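PDB 6Y0R: chitooligosaccharide oxidase from Gibberella zeae, which oxidises the C1 hydroxyl of chitooligosaccharides to lactones with a bicovalently bound FAD, passing the electrons to molecular oxygen to give hydrogen peroxide. Local coordinates for residues K232-I238 against V278-G284; K35-D39 against I64-T68; M182-V187 against L205-R210; E25-L31 against P61-A65. All coordinates share one frame; numbering follows the deposited sequence.

Overall arrangement
Interactions 4 and 2 come first along the chain and form one unit: both end on strand 63-65, share Ile-64, Ala-65 and a water, and have centres about 9 Å apart. Helix 26-33 covers the strand in interaction 4; strand 38-39 pairs with it in interaction 2. Interaction 3, centred about 25 Å from interaction 2, packs helix 203-212 on a second, antiparallel sheet. Strand 63-65 and both segments of interaction 3 belong to the FAD-binding PCMH-type region. Interaction 1 comes last, in the seven-stranded antiparallel sheet, its centre about 43 Å from that of interaction 2. FAD lies about 7 Å from the Val-187 side chain and 10 Å from that of Asp-279, consistent with a flavin between the two regions.

Interaction 1 of 4, residues K232-I238 against V278-G284; sequences KITYFDI and VDGAYIG
Backbone bonds pair Thr-234 with Tyr-282, Phe-236 with Gly-280 and Ile-238 with Val-278, each in both directions, in antiparallel strands. Thr-234 N meets Tyr-282 O at 2.8 Å and almost straight (176°), while the return bond from Tyr-282 N is more bent.

Aromatic packing is concentrated on Phe-236. With CG between its backbone N and carbonyl carbon (chi1 62°), the ring swings across the neighbouring strand, and Gly-280 CA sits over its face in a CH-pi contact, 3.9 Å from the ring centroid. Glycine leaves room for this. These are inner strands of the seven-stranded antiparallel sheet, flanked by strands 305-310 and 265-272; helix 286-300 covers the face that carries Phe-236 and Tyr-282.

Among apolar contacts, Ile-238 and Val-278 stand abreast, CB to CB 3.9 Å. On the opposite face, Ile-233 CD1 touches Ile-283 CG1 at 4.0 Å.

Of the polar side chains, Thr-234 OG1 donates to Gly-284 O at 2.7 Å and also bonds Thr-309. Asp-237 OD1 comes tightly against Asp-279 CB (3.0 Å), but the two carboxylates do not touch; Asp-279 turns its own to Gln-268.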
loop_
_atom_site.group_PDB
_atom_site.type_symbol
_atom_site.label_atom_id
_atom_site.label_comp_id
_atom_site.label_asym_id
_atom_site.label_seq_id
_atom_site.Cartn_x
_atom_site.Cartn_y
_atom_site.Cartn_z
ATOM N N LYS A 232 4.548 1.042 25.015
ATOM C CA LYS A 232 3.190 1.520 25.302
ATOM C C LYS A 232 2.673 2.253 24.064
ATOM O O LYS A 232 3.197 3.337 23.717
ATOM C CB LYS A 232 3.180 2.415 26.534
ATOM C CG LYS A 232 3.473 1.695 27.858
ATOM C CD LYS A 232 3.557 2.621 29.025
ATOM C CE LYS A 232 3.861 1.918 30.338
ATOM N NZ LYS A 232 5.260 1.415 30.426
ATOM N N ILE A 233 1.621 1.702 23.481
ATOM C CA ILE A 233 0.982 2.298 22.287
ATOM C C ILE A 233 -0.490 2.001 22.469
ATOM O O ILE A 233 -0.842 0.878 22.807
ATOM C CB ILE A 233 1.585 1.808 20.951
ATOM C CG1 ILE A 233 0.804 2.433 19.794
ATOM C CG2 ILE A 233 1.634 0.295 20.813
ATOM C CD1 ILE A 233 1.582 2.518 18.516
ATOM N N THR A 234 -1.314 3.015 22.330
ATOM C CA THR A 234 -2.738 2.939 22.658
ATOM C C THR A 234 -3.558 2.948 21.369
ATOM O O THR A 234 -3.591 3.983 20.713
ATOM C CB THR A 234 -3.114 4.082 23.600
ATOM O OG1 THR A 234 -2.271 4.009 24.755
ATOM C CG2 THR A 234 -4.565 4.035 24.007
ATOM N N TYR A 235 -4.335 1.905 21.139
ATOM C CA TYR A 235 -5.330 1.914 20.042
ATOM C C TYR A 235 -6.601 2.483 20.620
ATOM O O TYR A 235 -6.851 2.382 21.842
ATOM C CB TYR A 235 -5.507 0.559 19.383
ATOM C CG TYR A 235 -6.009 -0.551 20.249
ATOM C CD1 TYR A 235 -7.361 -0.699 20.483
ATOM C CD2 TYR A 235 -5.133 -1.538 20.678
ATOM C CE1 TYR A 235 -7.838 -1.794 21.192
ATOM C CE2 TYR A 235 -5.601 -2.629 21.395
ATOM C CZ TYR A 235 -6.951 -2.734 21.680
ATOM O OH TYR A 235 -7.454 -3.808 22.388
ATOM N N PHE A 236 -7.387 3.127 19.771
ATOM C CA PHE A 236 -8.607 3.785 20.254
ATOM C C PHE A 236 -9.653 3.807 19.151
ATOM O O PHE A 236 -9.357 3.653 17.979
ATOM C CB PHE A 236 -8.328 5.192 20.764
ATOM C CG PHE A 236 -7.798 6.178 19.754
ATOM C CD1 PHE A 236 -6.437 6.313 19.526
ATOM C CD2 PHE A 236 -8.680 6.962 19.013
ATOM C CE1 PHE A 236 -5.964 7.216 18.587
ATOM C CE2 PHE A 236 -8.201 7.867 18.076
ATOM C CZ PHE A 236 -6.840 7.986 17.866
ATOM N N ASP A 237 -10.892 3.969 19.600
ATOM C CA ASP A 237 -12.081 4.037 18.736
ATOM C C ASP A 237 -13.049 5.049 19.325
ATOM O O ASP A 237 -13.132 5.169 20.568
ATOM C CB ASP A 237 -12.707 2.651 18.589
ATOM C CG ASP A 237 -11.797 1.671 17.863
ATOM O OD1 ASP A 237 -11.759 1.711 16.587
ATOM O OD2 ASP A 237 -11.036 0.953 18.568
ATOM N N ILE A 238 -13.753 5.731 18.440
ATOM C CA ILE A 238 -14.851 6.658 18.815
ATOM C C ILE A 238 -16.057 6.295 17.970
ATOM O O ILE A 238 -16.031 6.499 16.746
ATOM C CB ILE A 238 -14.486 8.137 18.649
ATOM C CG1 ILE A 238 -13.115 8.475 19.227
ATOM C CG2 ILE A 238 -15.560 8.969 19.306
ATOM C CD1 ILE A 238 -12.691 9.891 19.022
ATOM N N VAL A 278 -14.400 6.617 14.334
ATOM C CA VAL A 278 -12.968 6.973 14.338
ATOM C C VAL A 278 -12.174 5.780 14.859
ATOM O O VAL A 278 -12.611 5.128 15.834
ATOM C CB VAL A 278 -12.711 8.235 15.166
ATOM C CG1 VAL A 278 -11.231 8.471 15.310
ATOM C CG2 VAL A 278 -13.418 9.438 14.586
ATOM N N ASP A 279 -11.045 5.455 14.223
ATOM C CA ASP A 279 -10.088 4.500 14.841
ATOM C C ASP A 279 -8.679 5.022 14.638
ATOM O O ASP A 279 -8.401 5.712 13.655
ATOM C CB ASP A 279 -10.234 3.067 14.361
ATOM C CG ASP A 279 -9.733 2.889 12.985
ATOM O OD1 ASP A 279 -10.539 3.158 12.061
ATOM O OD2 ASP A 279 -8.531 2.452 12.858
ATOM N N GLY A 280 -7.798 4.731 15.585
ATOM C CA GLY A 280 -6.433 5.219 15.453
ATOM C C GLY A 280 -5.511 4.586 16.462
ATOM O O GLY A 280 -5.946 3.707 17.243
ATOM N N ALA A 281 -4.278 5.058 16.469
ATOM C CA ALA A 281 -3.261 4.631 17.447
ATOM C C ALA A 281 -2.500 5.844 17.944
ATOM O O ALA A 281 -2.256 6.770 17.196
ATOM C CB ALA A 281 -2.301 3.639 16.866
ATOM N N TYR A 282 -2.085 5.765 19.211
ATOM C CA TYR A 282 -1.388 6.872 19.888
ATOM C C TYR A 282 -0.113 6.313 20.535
ATOM O O TYR A 282 -0.191 5.392 21.361
ATOM C CB TYR A 282 -2.306 7.491 20.929
ATOM C CG TYR A 282 -1.646 8.542 21.785
ATOM C CD1 TYR A 282 -1.529 9.841 21.317
ATOM C CD2 TYR A 282 -1.191 8.251 23.057
ATOM C CE1 TYR A 282 -0.935 10.845 22.070
ATOM C CE2 TYR A 282 -0.585 9.243 23.818
ATOM C CZ TYR A 282 -0.472 10.534 23.337
ATOM O OH TYR A 282 0.127 11.511 24.093
ATOM N N ILE A 283 1.041 6.842 20.183
ATOM C CA ILE A 283 2.305 6.390 20.811
ATOM C C ILE A 283 2.350 7.027 22.204
ATOM O O ILE A 283 2.585 8.237 22.355
ATOM C CB ILE A 283 3.527 6.728 19.971
ATOM C CG1 ILE A 283 3.439 6.078 18.595
ATOM C CG2 ILE A 283 4.806 6.288 20.665
ATOM C CD1 ILE A 283 4.379 6.701 17.634
ATOM N N GLY A 284 2.064 6.226 23.203
ATOM C CA GLY A 284 1.947 6.679 24.594
ATOM C C GLY A 284 0.820 5.945 25.289
ATOM O O GLY A 284 0.235 5.006 24.706
HETATM O O HOH W 1 -13.783 2.401 15.271
#

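Interaction 2 of 4, residues K35-D39 against I64-T68; sequences KVPTD and IAVPT
Asp-39 lays its carboxylate against two branched side chains, Ile-64 and Val-66. Its CG lies opposite the carbonyl carbon and beside the backbone N (chi1 -66°), which carries the carboxylate across to the other segment. There the side chain crosses that of Val-66 at about a right angle, with OD1 3.4 Å from Val-66 CG2. It meets Ile-64 more obliquely, through OD2 at 3.5 Å from Ile-64 CG2. Both touching branches are methyls, so these are van der Waals contacts. OD2 also comes close to the carboxylate of Asp-49 on helix 44-50; one of the two acids may therefore hold a proton.

Pro-37 faces the opposing chain with its ring, CB and CG each 3.5 Å from Val-66 O. Its own carbonyl accepts a straight bond from Val-66 N at 2.8 Å, the donor standing above the carbonyl plane. Further along, Asp-39 N bonds Ile-64 O, and between these two bonds Thr-38 faces Ala-65 as a non-hydrogen-bonded antiparallel pair. The short, weakly bonded strand 38-39 is an outermost strand of the mixed four-stranded sheet in the FAD-binding part of the enzyme, with strand 108-111 on the other side of strand 63-65.

Val-36 points its CG1 at the methyl of Ala-65, 3.9 Å away, and also touches Ala-75 of helix 70-83. At the far end of the pairing, a water accepts from Ile-64 N; the same water lies 2.7 Å from Asp-39 O, one of several acceptors competing for its protons.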
loop_
_atom_site.group_PDB
_atom_site.type_symbol
_atom_site.label_atom_id
_atom_site.label_comp_id
_atom_site.label_asym_id
_atom_site.label_seq_id
_atom_site.Cartn_x
_atom_site.Cartn_y
_atom_site.Cartn_z
ATOM N N LYS A 35 18.390 -23.497 -14.426
ATOM C CA LYS A 35 18.201 -24.115 -13.086
ATOM C C LYS A 35 17.432 -23.115 -12.219
ATOM O O LYS A 35 17.771 -22.949 -11.017
ATOM C CB LYS A 35 19.539 -24.490 -12.441
ATOM C CG LYS A 35 20.434 -25.387 -13.291
ATOM C CD LYS A 35 21.756 -25.758 -12.630
ATOM C CE LYS A 35 22.411 -26.968 -13.277
ATOM N NZ LYS A 35 23.600 -27.441 -12.524
ATOM N N VAL A 36 16.471 -22.430 -12.836
ATOM C CA VAL A 36 15.520 -21.581 -12.075
ATOM C C VAL A 36 14.316 -22.442 -11.723
ATOM O O VAL A 36 13.630 -22.979 -12.600
ATOM C CB VAL A 36 15.138 -20.313 -12.864
ATOM C CG1 VAL A 36 14.121 -19.506 -12.070
ATOM C CG2 VAL A 36 16.347 -19.460 -13.180
ATOM N N PRO A 37 13.962 -22.608 -10.420
ATOM C CA PRO A 37 12.757 -23.358 -10.093
ATOM C C PRO A 37 11.543 -22.691 -10.743
ATOM O O PRO A 37 11.478 -21.458 -10.750
ATOM C CB PRO A 37 12.646 -23.304 -8.554
ATOM C CG PRO A 37 13.988 -22.814 -8.089
ATOM C CD PRO A 37 14.635 -22.061 -9.240
ATOM N N THR A 38 10.632 -23.470 -11.288
ATOM C CA THR A 38 9.384 -22.965 -11.899
ATOM C C THR A 38 8.206 -23.859 -11.517
ATOM O O THR A 38 8.457 -25.017 -11.078
ATOM C CB THR A 38 9.526 -22.821 -13.425
ATOM O OG1 THR A 38 9.516 -24.129 -13.993
ATOM C CG2 THR A 38 10.773 -22.074 -13.842
ATOM N N ASP A 39 6.997 -23.343 -11.706
ATOM C CA ASP A 39 5.740 -24.086 -11.473
ATOM C C ASP A 39 5.233 -24.570 -12.833
ATOM O O ASP A 39 5.249 -23.805 -13.770
ATOM C CB ASP A 39 4.663 -23.216 -10.821
ATOM C CG ASP A 39 4.961 -22.738 -9.411
ATOM O OD1 ASP A 39 5.695 -23.394 -8.709
ATOM O OD2 ASP A 39 4.437 -21.711 -9.052
ATOM N N ILE A 64 5.827 -19.098 -14.275
ATOM C CA ILE A 64 6.009 -18.637 -12.881
ATOM C C ILE A 64 7.358 -19.149 -12.409
ATOM O O ILE A 64 7.486 -20.393 -12.226
ATOM C CB ILE A 64 4.851 -19.097 -11.983
ATOM C CG1 ILE A 64 3.488 -18.666 -12.505
ATOM C CG2 ILE A 64 5.106 -18.620 -10.570
ATOM C CD1 ILE A 64 2.305 -19.097 -11.648
ATOM N N ALA A 65 8.319 -18.257 -12.226
ATOM C CA ALA A 65 9.629 -18.575 -11.621
ATOM C C ALA A 65 9.477 -18.481 -10.093
ATOM O O ALA A 65 8.778 -17.549 -9.606
ATOM C CB ALA A 65 10.715 -17.660 -12.113
ATOM N N VAL A 66 10.081 -19.423 -9.357
ATOM C CA VAL A 66 9.965 -19.495 -7.879
ATOM C C VAL A 66 11.357 -19.544 -7.280
ATOM O O VAL A 66 11.789 -20.534 -6.677
ATOM C CB VAL A 66 9.051 -20.632 -7.411
ATOM C CG1 VAL A 66 8.781 -20.472 -5.927
ATOM C CG2 VAL A 66 7.734 -20.689 -8.156
ATOM N N PRO A 67 12.115 -18.442 -7.387
ATOM C CA PRO A 67 13.500 -18.420 -6.930
ATOM C C PRO A 67 13.644 -18.434 -5.407
ATOM O O PRO A 67 12.836 -17.856 -4.690
ATOM C CB PRO A 67 14.060 -17.109 -7.480
ATOM C CG PRO A 67 12.807 -16.207 -7.537
ATOM C CD PRO A 67 11.686 -17.135 -7.934
ATOM N N THR A 68 14.696 -19.084 -4.926
ATOM C CA THR A 68 15.126 -19.004 -3.500
ATOM C C THR A 68 16.419 -18.215 -3.316
ATOM O O THR A 68 16.764 -17.954 -2.142
ATOM C CB THR A 68 15.270 -20.414 -2.927
ATOM O OG1 THR A 68 16.407 -21.010 -3.562
ATOM C CG2 THR A 68 14.051 -21.262 -3.187
HETATM O O HOH W 2 6.387 -21.790 -15.219
#

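Interaction 3 of 4, residues M182-V187 against L205-R210; sequences MIGATV and LFWGIR
Met-182 and Phe-206 lie alongside each other, heading opposite ways, at the tightly packed centre of this contact. The Met-182 sulfur stands obliquely to the ring, SD 4.9 Å from its centroid, in a Met-aromatic contact. Phe-206 has CG trans to its backbone N (chi1 -171°), which sends the ring toward the strand; its CZ reaches Met-182 O at 3.6 Å near the ring plane, and CE1 comes equally close to Gly-184 N. The same sulfur touches Ile-209 CG2 and lies 3.8 Å from Arg-210 CG.

Helix 203-212 runs across strand 182-188 at 99° between the short segments, one layer of helix on the antiparallel sheet of the FAD-binding part of the fold. Ile-183 and Gly-184 both face Glu-223 of the neighbouring strand 218-228, a classic beta bulge beside the Phe-206 ring.

Toward Val-187 the contact thins to methyl groups: the ends of Val-187 and Leu-205 meet, CG2 to CD2, at 4.1 Å. Phe-216 and Tyr-476 add to the packing around Leu-205.

The Arg-210 end is the watery one. Arg-210 CD stands over one face of the Phe-206 ring, toward its rim; Phe-206 CE2 in turn lies 3.2 Å from the guanidinium plane, and NE bonds back to Phe-206 O. Arg-210 NH2 donates to a water at 2.7 Å, which makes a weak bond to Met-182 O, a tenuous bridge from helix to strand.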
loop_
_atom_site.group_PDB
_atom_site.type_symbol
_atom_site.label_atom_id
_atom_site.label_comp_id
_atom_site.label_asym_id
_atom_site.label_seq_id
_atom_site.Cartn_x
_atom_site.Cartn_y
_atom_site.Cartn_z
ATOM N N MET A 182 13.607 3.652 4.501
ATOM C CA MET A 182 14.472 2.897 3.601
ATOM C C MET A 182 15.794 3.655 3.447
ATOM O O MET A 182 15.775 4.881 3.194
ATOM C CB MET A 182 13.797 2.690 2.239
ATOM C CG MET A 182 14.444 1.619 1.390
ATOM S SD MET A 182 13.652 1.470 -0.277
ATOM C CE MET A 182 11.968 1.310 0.289
ATOM N N ILE A 183 16.908 2.952 3.592
ATOM C CA ILE A 183 18.261 3.546 3.450
ATOM C C ILE A 183 19.027 2.857 2.322
ATOM O O ILE A 183 20.099 3.379 1.953
ATOM C CB ILE A 183 19.023 3.495 4.781
ATOM C CG1 ILE A 183 19.252 2.069 5.271
ATOM C CG2 ILE A 183 18.319 4.355 5.808
ATOM C CD1 ILE A 183 20.109 2.030 6.535
ATOM N N GLY A 184 18.556 1.739 1.810
ATOM C CA GLY A 184 19.242 1.060 0.699
ATOM C C GLY A 184 18.384 0.012 0.062
ATOM O O GLY A 184 17.382 -0.359 0.647
ATOM N N ALA A 185 18.758 -0.450 -1.122
ATOM C CA ALA A 185 18.055 -1.562 -1.792
ATOM C C ALA A 185 19.014 -2.269 -2.742
ATOM O O ALA A 185 19.948 -1.630 -3.267
ATOM C CB ALA A 185 16.829 -1.066 -2.555
ATOM N N THR A 186 18.752 -3.534 -2.955
ATOM C CA THR A 186 19.422 -4.337 -3.979
ATOM C C THR A 186 18.396 -4.654 -5.053
ATOM O O THR A 186 17.305 -5.192 -4.731
ATOM C CB THR A 186 20.107 -5.540 -3.329
ATOM O OG1 THR A 186 20.959 -5.011 -2.309
ATOM C CG2 THR A 186 20.893 -6.337 -4.339
ATOM N N VAL A 187 18.753 -4.399 -6.319
ATOM C CA VAL A 187 17.807 -4.542 -7.454
ATOM C C VAL A 187 18.467 -5.389 -8.526
ATOM O O VAL A 187 19.654 -5.106 -8.851
ATOM C CB VAL A 187 17.407 -3.164 -8.012
ATOM C CG1 VAL A 187 16.350 -3.342 -9.091
ATOM C CG2 VAL A 187 16.953 -2.211 -6.927
ATOM N N LEU A 205 17.951 5.632 -9.156
ATOM C CA LEU A 205 17.246 4.347 -9.008
ATOM C C LEU A 205 16.626 4.324 -7.606
ATOM O O LEU A 205 15.476 3.909 -7.465
ATOM C CB LEU A 205 18.195 3.167 -9.159
ATOM C CG LEU A 205 17.598 1.775 -9.013
ATOM C CD1 LEU A 205 16.518 1.485 -10.054
ATOM C CD2 LEU A 205 18.683 0.745 -9.118
ATOM N N PHE A 206 17.374 4.747 -6.591
ATOM C CA PHE A 206 16.879 4.702 -5.194
ATOM C C PHE A 206 15.675 5.637 -5.030
ATOM O O PHE A 206 14.713 5.282 -4.304
ATOM C CB PHE A 206 17.992 5.059 -4.216
ATOM C CG PHE A 206 17.608 4.824 -2.783
ATOM C CD1 PHE A 206 17.329 3.543 -2.347
ATOM C CD2 PHE A 206 17.531 5.881 -1.900
ATOM C CE1 PHE A 206 16.951 3.334 -1.031
ATOM C CE2 PHE A 206 17.176 5.660 -0.567
ATOM C CZ PHE A 206 16.919 4.383 -0.142
ATOM N N TRP A 207 15.725 6.814 -5.650
ATOM C CA TRP A 207 14.579 7.746 -5.733
ATOM C C TRP A 207 13.379 6.996 -6.355
ATOM O O TRP A 207 12.264 7.153 -5.801
ATOM C CB TRP A 207 14.971 8.993 -6.517
ATOM C CG TRP A 207 13.906 10.020 -6.617
ATOM C CD1 TRP A 207 13.609 11.011 -5.749
ATOM C CD2 TRP A 207 12.992 10.168 -7.715
ATOM N NE1 TRP A 207 12.576 11.761 -6.214
ATOM C CE2 TRP A 207 12.173 11.265 -7.418
ATOM C CE3 TRP A 207 12.834 9.476 -8.922
ATOM C CZ2 TRP A 207 11.157 11.682 -8.281
ATOM C CZ3 TRP A 207 11.846 9.910 -9.786
ATOM C CH2 TRP A 207 11.026 10.979 -9.450
ATOM N N GLY A 208 13.537 6.385 -7.544
ATOM C CA GLY A 208 12.396 5.767 -8.224
ATOM C C GLY A 208 11.808 4.633 -7.438
ATOM O O GLY A 208 10.571 4.425 -7.514
ATOM N N ILE A 209 12.649 3.829 -6.763
ATOM C CA ILE A 209 12.159 2.620 -6.034
ATOM C C ILE A 209 11.272 3.080 -4.876
ATOM O O ILE A 209 10.396 2.304 -4.480
ATOM C CB ILE A 209 13.349 1.733 -5.619
ATOM C CG1 ILE A 209 13.560 0.628 -6.663
ATOM C CG2 ILE A 209 13.252 1.136 -4.221
ATOM C CD1 ILE A 209 13.960 1.119 -7.960
ATOM N N ARG A 210 11.529 4.264 -4.346
ATOM C CA ARG A 210 10.816 4.819 -3.168
ATOM C C ARG A 210 9.545 5.490 -3.684
ATOM O O ARG A 210 9.423 6.707 -3.585
ATOM C CB ARG A 210 11.736 5.705 -2.321
ATOM C CG ARG A 210 12.848 4.921 -1.622
ATOM C CD ARG A 210 13.630 5.818 -0.680
ATOM N NE ARG A 210 14.331 6.783 -1.527
ATOM C CZ ARG A 210 14.809 7.980 -1.146
ATOM N NH1 ARG A 210 15.397 8.757 -2.062
ATOM N NH2 ARG A 210 14.648 8.421 0.100
HETATM O O HOH W 3 13.485 7.255 2.228
#

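Interaction 4 of 4, residues E25-L31 against P61-A65; sequences EAVNSCL and PAAIA
Asn-28 reaches from helix 26-33 to the backbone of Ala-62 and the methyl of Ala-63. Its CB leaves the helix beside the strand rather than straight at it, and chi1 of -90° brings the amide across. CG then lies 3.8 Å from Ala-63 CB. At the tip this methyl sits obliquely off the amide plane, 3.6 Å from both OD1 and ND2. ND2 goes on to donate to Ala-62 O at 3.3 Å, a bent bond (137°) with the oxygen close to the amide plane. OD1 lies 2.9 Å from a water that accepts from Ile-64 N; more acceptors surround this water than it has protons. The amide thus meets the backbone directly at Ala-62, just before the strand, and may reach Ile-64 N through the water.

Helix and strand 63-65 run nearly parallel here, 21° apart and 9.2 Å between the axes of the short segments. The helix packs on one face of the four-stranded mixed sheet of the FAD-binding part, over strands 63-65 and 108-111, and the disulfide from Cys-30 to Cys-79 ties it to helix 70-83.

Deeper in, Ala-63 CB also meets Leu-31 CD1 at 4.1 Å and, more loosely, Val-27 CG1; Leu-31 packs on Leu-108 and Ala-76 as well. Just ahead of the helix, Glu-25 is exposed and poorly ordered; as modelled, its OE1 lies 3.9 Å from Ala-62 CB.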
loop_
_atom_site.group_PDB
_atom_site.type_symbol
_atom_site.label_atom_id
_atom_site.label_comp_id
_atom_site.label_asym_id
_atom_site.label_seq_id
_atom_site.Cartn_x
_atom_site.Cartn_y
_atom_site.Cartn_z
ATOM N N GLU A 25 6.726 -22.695 -24.419
ATOM C CA GLU A 25 7.495 -21.482 -24.040
ATOM C C GLU A 25 8.986 -21.787 -24.209
ATOM O O GLU A 25 9.496 -22.700 -23.509
ATOM C CB GLU A 25 7.211 -21.054 -22.592
ATOM C CG GLU A 25 5.731 -20.947 -22.229
ATOM C CD GLU A 25 4.966 -19.779 -22.834
ATOM O OE1 GLU A 25 3.753 -19.660 -22.546
ATOM O OE2 GLU A 25 5.582 -18.993 -23.587
ATOM N N ALA A 26 9.661 -21.063 -25.103
ATOM C CA ALA A 26 11.134 -20.949 -25.075
ATOM C C ALA A 26 11.512 -20.386 -23.693
ATOM O O ALA A 26 12.586 -20.773 -23.172
ATOM C CB ALA A 26 11.646 -20.102 -26.222
ATOM N N VAL A 27 10.657 -19.531 -23.095
ATOM C CA VAL A 27 10.998 -18.868 -21.801
ATOM C C VAL A 27 11.031 -19.944 -20.708
ATOM O O VAL A 27 11.990 -19.952 -19.941
ATOM C CB VAL A 27 10.107 -17.653 -21.463
ATOM C CG1 VAL A 27 8.634 -17.990 -21.280
ATOM C CG2 VAL A 27 10.649 -16.925 -20.252
ATOM N N ASN A 28 10.089 -20.885 -20.700
ATOM C CA ASN A 28 10.090 -21.994 -19.706
ATOM C C ASN A 28 11.351 -22.853 -19.878
ATOM O O ASN A 28 12.041 -23.068 -18.870
ATOM C CB ASN A 28 8.808 -22.821 -19.750
ATOM C CG ASN A 28 7.761 -22.262 -18.816
ATOM O OD1 ASN A 28 7.911 -22.340 -17.583
ATOM N ND2 ASN A 28 6.725 -21.674 -19.399
ATOM N N SER A 29 11.695 -23.280 -21.098
ATOM C CA SER A 29 12.901 -24.119 -21.328
ATOM C C SER A 29 14.153 -23.325 -20.948
ATOM O O SER A 29 15.043 -23.936 -20.359
ATOM C CB SER A 29 12.961 -24.695 -22.724
ATOM O OG SER A 29 12.410 -23.793 -23.662
ATOM N N CYS A 30 14.179 -22.001 -21.175
ATOM C CA CYS A 30 15.284 -21.098 -20.750
ATOM C C CYS A 30 15.423 -21.196 -19.230
ATOM O O CYS A 30 16.541 -21.357 -18.752
ATOM C CB CYS A 30 15.078 -19.638 -21.171
ATOM S SG CYS A 30 16.455 -18.545 -20.714
ATOM N N LEU A 31 14.310 -21.088 -18.505
ATOM C CA LEU A 31 14.309 -21.091 -17.016
ATOM C C LEU A 31 14.831 -22.443 -16.500
ATOM O O LEU A 31 15.748 -22.442 -15.658
ATOM C CB LEU A 31 12.886 -20.798 -16.518
ATOM C CG LEU A 31 12.408 -19.355 -16.716
ATOM C CD1 LEU A 31 10.943 -19.234 -16.370
ATOM C CD2 LEU A 31 13.245 -18.363 -15.922
ATOM N N PRO A 61 -0.132 -16.094 -16.064
ATOM C CA PRO A 61 1.227 -15.851 -16.528
ATOM C C PRO A 61 1.632 -16.824 -17.662
ATOM O O PRO A 61 1.037 -17.896 -17.752
ATOM C CB PRO A 61 2.104 -16.046 -15.301
ATOM C CG PRO A 61 1.134 -15.872 -14.125
ATOM C CD PRO A 61 -0.201 -16.369 -14.613
ATOM N N ALA A 62 2.616 -16.414 -18.453
ATOM C CA ALA A 62 3.330 -17.314 -19.393
ATOM C C ALA A 62 4.146 -18.357 -18.628
ATOM O O ALA A 62 4.264 -19.495 -19.120
ATOM C CB ALA A 62 4.184 -16.500 -20.331
ATOM N N ALA A 63 4.696 -18.003 -17.466
ATOM C CA ALA A 63 5.614 -18.820 -16.664
ATOM C C ALA A 63 5.616 -18.239 -15.261
ATOM O O ALA A 63 5.431 -16.994 -15.120
ATOM C CB ALA A 63 7.000 -18.825 -17.264
ATOM N N ILE A 64 5.827 -19.098 -14.275
ATOM C CA ILE A 64 6.009 -18.637 -12.881
ATOM C C ILE A 64 7.358 -19.149 -12.409
ATOM O O ILE A 64 7.486 -20.393 -12.226
ATOM C CB ILE A 64 4.851 -19.097 -11.983
ATOM C CG1 ILE A 64 3.488 -18.666 -12.505
ATOM C CG2 ILE A 64 5.106 -18.620 -10.570
ATOM C CD1 ILE A 64 2.305 -19.097 -11.648
ATOM N N ALA A 65 8.319 -18.257 -12.226
ATOM C CA ALA A 65 9.629 -18.575 -11.621
ATOM C C ALA A 65 9.477 -18.481 -10.093
ATOM O O ALA A 65 8.778 -17.549 -9.606
ATOM C CB ALA A 65 10.715 -17.660 -12.113
HETATM O O HOH W 2 6.387 -21.790 -15.219
#